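Aminopeptidase C (Lactobacillus rhamnosus, PDB 4K7C) probably removes amino acids from the amino termini of peptides as a papain-like cysteine aminopeptidase of the bleomycin hydrolase type. Local coordinates at residues A[60-72]-A[160-172]. Residues are numbered along the deposited sequence; the frame is centred on the assembly and turned at random. Where two conformers were deposited one is given.
Sequences AVSNQKQSGRCWM and MPETYSSSKSNEL
Arg69 grips Glu162 end-on through two nitrogens: NH1 donates nearly straight (168°) to the syn lone pair of OE2 at 3.0 Å, while NH2 meets OE1 from above the carboxylate, the guanidinium and carboxylate planes being turned 44° apart. A bend at chi3 (-62°) brings the guanidinium across Ser166, whose O lies 2.9 Å above its centre, close to NH2 but at too poor an angle for a hydrogen bond. At the guanidinium edge, NE bonds Ser67 OG and NH2 bonds Gln64 O, which fixes the rotation of the group. Glu162 OE1 also accepts from Ser166 OG and, at 2.6 Å, Ser167 OG. In this papain-like fold, Arg69 sits at the N-cap position of helix 70-87, whose first residue, Cys70, touches His364, consistent with the catalytic Cys-His pair; the salt bridge thus ties the loop before that helix to the one leading into helix 170-192. A methionine in place of Arg69 would probably leave the Glu162 carboxylate without its cationic mate and Gln64 O with one donor fewer. Alongside, Gln66 and Lys168 form a single backbone bridge, Gln66 N to Ser167 O (2.9 Å) and Ser169 N to Gln66 O (3.1 Å); their side chains lie side by side, Gln66 OE1 3.6 Å from Lys168 CD.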
ATOM      1  N   ALA A  60      10.660   5.603  25.730  1.00 20.48           N
ATOM      2  CA  ALA A  60      10.349   5.706  24.332  1.00 21.10           C
ATOM      3  C   ALA A  60      10.697   7.081  23.786  1.00 18.13           C
ATOM      4  O   ALA A  60      10.658   8.119  24.496  1.00 18.92           O
ATOM      5  CB  ALA A  60       8.875   5.351  24.062  1.00 19.88           C
ATOM      6  N   VAL A  61      11.079   7.087  22.491  1.00 18.31           N
ATOM      7  CA  VAL A  61      11.410   8.342  21.799  1.00 16.51           C
ATOM      8  C   VAL A  61      10.233   9.208  21.346  1.00 17.20           C
ATOM      9  O   VAL A  61       9.060   8.763  21.241  1.00 17.16           O
ATOM     10  CB  VAL A  61      12.341   8.068  20.571  1.00 15.89           C
ATOM     11  CG1 VAL A  61      13.594   7.233  20.990  1.00 17.11           C
ATOM     12  CG2 VAL A  61      11.607   7.314  19.471  1.00 18.80           C
ATOM     13  N   SER A  62      10.558  10.475  21.102  1.00 17.95           N
ATOM     14  CA  SER A  62       9.626  11.441  20.546  0.50 17.27           C
ATOM     15  C   SER A  62       9.920  11.548  19.020  1.00 17.71           C
ATOM     16  O   SER A  62      10.866  10.910  18.492  1.00 17.07           O
ATOM     17  CB  SER A  62       9.801  12.813  21.265  0.50 17.67           C
ATOM     18  OG  SER A  62      11.150  13.229  21.269  0.50 15.80           O
ATOM     19  N   ASN A  63       9.133  12.329  18.305  1.00 16.63           N
ATOM     20  CA  ASN A  63       9.224  12.438  16.856  1.00 17.47           C
ATOM     21  C   ASN A  63       8.822  13.828  16.424  1.00 18.08           C
ATOM     22  O   ASN A  63       7.645  14.236  16.553  1.00 18.99           O
ATOM     23  CB  ASN A  63       8.270  11.426  16.186  1.00 19.38           C
ATOM     24  CG  ASN A  63       8.479  11.356  14.692  1.00 17.43           C
ATOM     25  OD1 ASN A  63       9.212  12.142  14.107  1.00 20.23           O
ATOM     26  ND2 ASN A  63       7.813  10.408  14.066  1.00 21.30           N
ATOM     27  N   GLN A  64       9.803  14.575  15.931  1.00 18.80           N
ATOM     28  CA  GLN A  64       9.642  15.940  15.444  1.00 18.36           C
ATOM     29  C   GLN A  64       8.981  16.081  14.090  1.00 17.96           C
ATOM     30  O   GLN A  64       8.567  17.176  13.696  1.00 16.98           O
ATOM     31  CB  GLN A  64      11.024  16.604  15.451  1.00 18.29           C
ATOM     32  CG  GLN A  64      11.924  16.213  14.276  1.00 19.91           C
ATOM     33  CD  GLN A  64      13.331  16.588  14.516  1.00 19.55           C
ATOM     34  OE1 GLN A  64      13.943  16.196  15.516  1.00 22.76           O
ATOM     35  NE2 GLN A  64      13.827  17.448  13.675  1.00 21.96           N
ATOM     36  N   LYS A  65       8.854  14.968  13.381  1.00 18.42           N
ATOM     37  CA  LYS A  65       8.233  14.967  12.066  1.00 17.27           C
ATOM     38  C   LYS A  65       8.920  15.909  11.102  1.00 18.10           C
ATOM     39  O   LYS A  65      10.152  16.046  11.176  1.00 16.95           O
ATOM     40  CB  LYS A  65       6.726  15.140  12.234  1.00 18.95           C
ATOM     41  CG  LYS A  65       6.207  13.973  13.056  1.00 20.14           C
ATOM     42  CD  LYS A  65       4.694  13.872  13.025  1.00 24.65           C
ATOM     43  CE  LYS A  65       4.189  12.646  13.794  1.00 28.74           C
ATOM     44  NZ  LYS A  65       2.700  12.652  13.937  1.00 29.47           N
ATOM     45  N   GLN A  66       8.165  16.604  10.260  1.00 16.16           N
ATOM     46  CA  GLN A  66       8.749  17.387   9.231  1.00 17.47           C
ATOM     47  C   GLN A  66       8.912  18.811   9.767  1.00 15.55           C
ATOM     48  O   GLN A  66       8.333  19.794   9.284  1.00 15.36           O
ATOM     49  CB  GLN A  66       7.910  17.312   7.947  1.00 19.29           C
ATOM     50  CG  GLN A  66       7.799  15.900   7.422  1.00 23.76           C
ATOM     51  CD  GLN A  66       6.840  15.826   6.254  1.00 28.60           C
ATOM     52  OE1 GLN A  66       5.632  15.607   6.418  1.00 36.71           O
ATOM     53  NE2 GLN A  66       7.366  15.949   5.083  1.00 37.05           N
ATOM     54  N   SER A  67       9.855  18.906  10.692  1.00 16.50           N
ATOM     55  CA  SER A  67      10.218  20.179  11.219  1.00 17.23           C
ATOM     56  C   SER A  67      11.694  20.100  11.655  1.00 18.50           C
ATOM     57  O   SER A  67      12.276  19.002  11.749  1.00 19.45           O
ATOM     58  CB  SER A  67       9.345  20.528  12.459  1.00 16.08           C
ATOM     59  OG  SER A  67       9.726  19.752  13.562  1.00 15.85           O
ATOM     60  N   GLY A  68      12.311  21.269  11.807  1.00 18.31           N
ATOM     61  CA  GLY A  68      13.744  21.345  12.251  1.00 18.05           C
ATOM     62  C   GLY A  68      13.879  21.665  13.742  1.00 17.65           C
ATOM     63  O   GLY A  68      14.728  22.489  14.133  1.00 21.29           O
ATOM     64  N   ARG A  69      13.148  20.934  14.589  1.00 18.11           N
ATOM     65  CA  ARG A  69      13.022  21.266  15.978  1.00 18.43           C
ATOM     66  C   ARG A  69      13.917  20.350  16.826  1.00 20.04           C
ATOM     67  O   ARG A  69      13.703  20.251  18.019  1.00 17.84           O
ATOM     68  CB  ARG A  69      11.557  21.153  16.471  1.00 19.67           C
ATOM     69  CG  ARG A  69      10.663  22.156  15.875  1.00 19.31           C
ATOM     70  CD  ARG A  69       9.217  22.031  16.329  1.00 19.64           C
ATOM     71  NE  ARG A  69       8.648  20.733  15.938  1.00 18.39           N
ATOM     72  CZ  ARG A  69       7.538  20.220  16.403  1.00 17.56           C
ATOM     73  NH1 ARG A  69       6.825  20.801  17.383  1.00 16.45           N
ATOM     74  NH2 ARG A  69       7.140  19.049  15.931  1.00 18.79           N
ATOM     75  N   CYS A  70      14.954  19.744  16.223  0.50 18.29           N
ATOM     76  CA  CYS A  70      15.747  18.740  16.965  0.50 19.00           C
ATOM     77  C   CYS A  70      16.246  19.305  18.307  0.50 17.65           C
ATOM     78  O   CYS A  70      16.020  18.694  19.331  0.50 17.02           O
ATOM     79  CB  CYS A  70      16.897  18.248  16.107  0.50 19.10           C
ATOM     80  SG  CYS A  70      17.987  19.605  15.792  0.50 21.86           S
ATOM     81  N   TRP A  71      16.765  20.537  18.291  1.00 19.04           N
ATOM     82  CA  TRP A  71      17.347  21.188  19.486  1.00 18.39           C
ATOM     83  C   TRP A  71      16.355  21.250  20.650  1.00 18.55           C
ATOM     84  O   TRP A  71      16.712  20.979  21.766  1.00 18.58           O
ATOM     85  CB  TRP A  71      17.853  22.571  19.142  1.00 20.11           C
ATOM     86  CG  TRP A  71      16.798  23.577  18.663  1.00 19.08           C
ATOM     87  CD1 TRP A  71      15.993  23.499  17.541  1.00 18.56           C
ATOM     88  CD2 TRP A  71      16.484  24.828  19.283  1.00 20.24           C
ATOM     89  NE1 TRP A  71      15.195  24.592  17.457  1.00 20.48           N
ATOM     90  CE2 TRP A  71      15.509  25.453  18.479  1.00 21.65           C
ATOM     91  CE3 TRP A  71      16.934  25.474  20.421  1.00 19.97           C
ATOM     92  CZ2 TRP A  71      14.997  26.705  18.784  1.00 19.79           C
ATOM     93  CZ3 TRP A  71      16.434  26.746  20.709  1.00 20.62           C
ATOM     94  CH2 TRP A  71      15.498  27.333  19.909  1.00 19.69           C
HETATM   95  N   MSE A  72      15.093  21.530  20.325  1.00 17.63           N
HETATM   96  CA  MSE A  72      14.004  21.570  21.310  1.00 16.74           C
HETATM   97  C   MSE A  72      13.614  20.201  21.823  1.00 17.39           C
HETATM   98  O   MSE A  72      13.473  19.973  22.996  1.00 18.46           O
HETATM   99  CB  MSE A  72      12.727  22.189  20.733  1.00 18.26           C
HETATM  100  CG  MSE A  72      12.870  23.493  20.087  1.00 20.30           C
HETATM  101 SE   MSE A  72      11.077  23.978  19.431  1.00 21.91          SE
HETATM  102  CE  MSE A  72      11.907  25.595  18.789  1.00 26.10           C
HETATM  103  N   MSE A 160      -0.548  21.441  25.163  1.00 17.44           N
HETATM  104  CA  MSE A 160      -0.366  22.174  23.917  1.00 16.41           C
HETATM  105  C   MSE A 160       0.083  21.163  22.826  1.00 17.56           C
HETATM  106  O   MSE A 160       1.290  21.007  22.566  1.00 15.79           O
HETATM  107  CB  MSE A 160       0.612  23.321  23.914  1.00 17.20           C
HETATM  108  CG  MSE A 160       0.259  24.122  22.717  1.00 19.23           C
HETATM  109 SE   MSE A 160       1.344  25.784  22.633  1.00 20.69          SE
HETATM  110  CE  MSE A 160       0.499  26.693  21.140  1.00 20.68           C
ATOM    111  N   PRO A 161      -0.887  20.434  22.293  1.00 18.33           N
ATOM    112  CA  PRO A 161      -0.612  19.411  21.295  1.00 18.68           C
ATOM    113  C   PRO A 161      -0.067  19.965  19.980  1.00 16.37           C
ATOM    114  O   PRO A 161      -0.172  21.205  19.651  1.00 16.01           O
ATOM    115  CB  PRO A 161      -1.991  18.767  21.041  1.00 21.63           C
ATOM    116  CG  PRO A 161      -2.915  19.243  22.070  1.00 22.87           C
ATOM    117  CD  PRO A 161      -2.320  20.537  22.591  1.00 20.80           C
ATOM    118  N   GLU A 162       0.480  19.064  19.195  1.00 17.05           N
ATOM    119  CA  GLU A 162       0.848  19.386  17.835  1.00 15.87           C
ATOM    120  C   GLU A 162      -0.351  19.844  16.967  1.00 15.79           C
ATOM    121  O   GLU A 162      -1.513  19.432  17.129  1.00 15.35           O
ATOM    122  CB  GLU A 162       1.573  18.168  17.136  1.00 16.05           C
ATOM    123  CG  GLU A 162       2.832  17.765  17.879  1.00 17.02           C
ATOM    124  CD  GLU A 162       3.948  18.741  17.583  1.00 17.30           C
ATOM    125  OE1 GLU A 162       4.207  18.945  16.368  1.00 15.09           O
ATOM    126  OE2 GLU A 162       4.544  19.277  18.563  1.00 16.29           O
ATOM    127  N   THR A 163      -0.009  20.643  15.987  1.00 14.91           N
ATOM    128  CA  THR A 163      -0.889  21.040  14.905  1.00 14.84           C
ATOM    129  C   THR A 163      -0.263  20.610  13.546  1.00 15.20           C
ATOM    130  O   THR A 163       0.779  19.978  13.502  1.00 15.47           O
ATOM    131  CB  THR A 163      -1.089  22.534  14.883  1.00 13.21           C
ATOM    132  OG1 THR A 163       0.143  23.138  14.515  1.00 13.84           O
ATOM    133  CG2 THR A 163      -1.619  23.105  16.291  1.00 14.42           C
ATOM    134  N   TYR A 164      -0.977  20.881  12.480  1.00 17.08           N
ATOM    135  CA  TYR A 164      -0.467  20.660  11.109  1.00 15.88           C
ATOM    136  C   TYR A 164       0.882  21.275  10.956  1.00 17.05           C
ATOM    137  O   TYR A 164       1.776  20.609  10.531  1.00 15.85           O
ATOM    138  CB  TYR A 164      -1.469  21.122  10.028  1.00 16.17           C
ATOM    139  CG  TYR A 164      -1.016  20.845   8.633  1.00 15.56           C
ATOM    140  CD1 TYR A 164      -1.549  19.810   7.881  1.00 20.51           C
ATOM    141  CD2 TYR A 164      -0.048  21.652   8.043  1.00 18.02           C
ATOM    142  CE1 TYR A 164      -1.031  19.538   6.599  1.00 19.90           C
ATOM    143  CE2 TYR A 164       0.379  21.429   6.763  1.00 17.87           C
ATOM    144  CZ  TYR A 164      -0.151  20.389   6.050  1.00 20.58           C
ATOM    145  OH  TYR A 164       0.279  20.171   4.765  1.00 23.79           O
ATOM    146  N   SER A 165       1.038  22.562  11.283  1.00 14.32           N
ATOM    147  CA  SER A 165       2.227  23.308  10.953  1.00 14.78           C
ATOM    148  C   SER A 165       3.376  22.938  11.893  1.00 15.29           C
ATOM    149  O   SER A 165       4.500  23.034  11.525  1.00 15.79           O
ATOM    150  CB  SER A 165       1.976  24.790  11.015  1.00 15.95           C
ATOM    151  OG  SER A 165       1.104  25.207  10.040  1.00 16.61           O
ATOM    152  N   SER A 166       3.061  22.571  13.124  1.00 14.65           N
ATOM    153  CA  SER A 166       4.154  22.286  14.063  1.00 15.08           C
ATOM    154  C   SER A 166       4.891  21.037  13.641  1.00 17.35           C
ATOM    155  O   SER A 166       6.090  20.940  13.859  1.00 17.40           O
ATOM    156  CB  SER A 166       3.684  22.123  15.527  1.00 15.30           C
ATOM    157  OG  SER A 166       2.746  21.085  15.759  1.00 16.34           O
ATOM    158  N   SER A 167       4.171  20.091  13.047  1.00 17.23           N
ATOM    159  CA  SER A 167       4.716  18.835  12.597  1.00 18.10           C
ATOM    160  C   SER A 167       5.051  18.837  11.050  1.00 17.52           C
ATOM    161  O   SER A 167       5.601  17.852  10.504  1.00 17.50           O
ATOM    162  CB  SER A 167       3.780  17.691  13.046  1.00 20.51           C
ATOM    163  OG  SER A 167       4.096  17.218  14.379  1.00 19.27           O
ATOM    164  N   LYS A 168       4.813  19.962  10.363  1.00 15.63           N
ATOM    165  CA  LYS A 168       5.126  20.165   8.954  1.00 15.07           C
ATOM    166  C   LYS A 168       5.232  21.663   8.727  1.00 13.54           C
ATOM    167  O   LYS A 168       4.247  22.302   8.336  1.00 15.00           O
ATOM    168  CB  LYS A 168       4.055  19.543   8.085  1.00 17.42           C
ATOM    169  CG  LYS A 168       4.269  19.455   6.597  1.00 23.84           C
ATOM    170  CD  LYS A 168       3.307  18.380   6.049  1.00 27.92           C
ATOM    171  CE  LYS A 168       3.173  18.457   4.538  1.00 37.98           C
ATOM    172  NZ  LYS A 168       4.350  19.072   3.865  1.00 42.61           N
ATOM    173  N   SER A 169       6.395  22.209   9.116  1.00 14.78           N
ATOM    174  CA  SER A 169       6.559  23.653   9.276  1.00 16.45           C
ATOM    175  C   SER A 169       6.914  24.422   8.025  1.00 16.11           C
ATOM    176  O   SER A 169       7.063  25.666   8.068  1.00 16.30           O
ATOM    177  CB  SER A 169       7.627  23.923  10.296  1.00 15.56           C
ATOM    178  OG  SER A 169       8.845  23.235   9.956  1.00 14.52           O
ATOM    179  N   ASN A 170       7.076  23.717   6.904  0.50 16.69           N
ATOM    180  CA  ASN A 170       7.534  24.410   5.680  0.50 17.20           C
ATOM    181  C   ASN A 170       6.696  25.612   5.275  0.50 17.09           C
ATOM    182  O   ASN A 170       7.233  26.681   4.997  0.50 17.25           O
ATOM    183  CB  ASN A 170       7.708  23.424   4.520  0.50 18.11           C
ATOM    184  CG  ASN A 170       8.941  22.521   4.682  0.50 19.93           C
ATOM    185  N   GLU A 171       5.375  25.481   5.262  1.00 17.29           N
ATOM    186  CA  GLU A 171       4.487  26.581   4.826  1.00 18.67           C
ATOM    187  C   GLU A 171       4.526  27.784   5.830  1.00 20.51           C
ATOM    188  O   GLU A 171       4.558  28.976   5.436  1.00 17.56           O
ATOM    189  CB  GLU A 171       3.053  26.096   4.623  1.00 21.17           C
ATOM    190  CG  GLU A 171       2.743  24.993   3.554  1.00 26.36           C
ATOM    191  CD  GLU A 171       1.472  23.974   3.875  1.00 33.48           C
ATOM    192  OE1 GLU A 171       0.290  24.380   4.254  1.00 22.42           O
ATOM    193  OE2 GLU A 171       1.654  22.683   3.699  1.00 35.67           O
ATOM    194  N   LEU A 172       4.583  27.459   7.109  1.00 17.81           N
ATOM    195  CA  LEU A 172       4.714  28.495   8.136  1.00 16.62           C
ATOM    196  C   LEU A 172       6.046  29.237   7.946  1.00 16.49           C
ATOM    197  O   LEU A 172       6.058  30.444   7.983  1.00 15.28           O
ATOM    198  CB  LEU A 172       4.557  27.904   9.555  1.00 18.22           C
ATOM    199  CG  LEU A 172       4.984  28.801  10.747  1.00 18.55           C
ATOM    200  CD1 LEU A 172       4.126  30.048  10.723  1.00 18.19           C
ATOM    201  CD2 LEU A 172       4.917  28.031  12.024  1.00 17.46           C
TER
HETATM  202  O   HOH W   1       5.692  16.014  16.245  1.00 22.22           O
HETATM  203  O   HOH W   2       1.966  15.331  14.906  1.00 26.87           O
HETATM  204  O   HOH W   3       4.414  15.661   8.968  1.00 29.72           O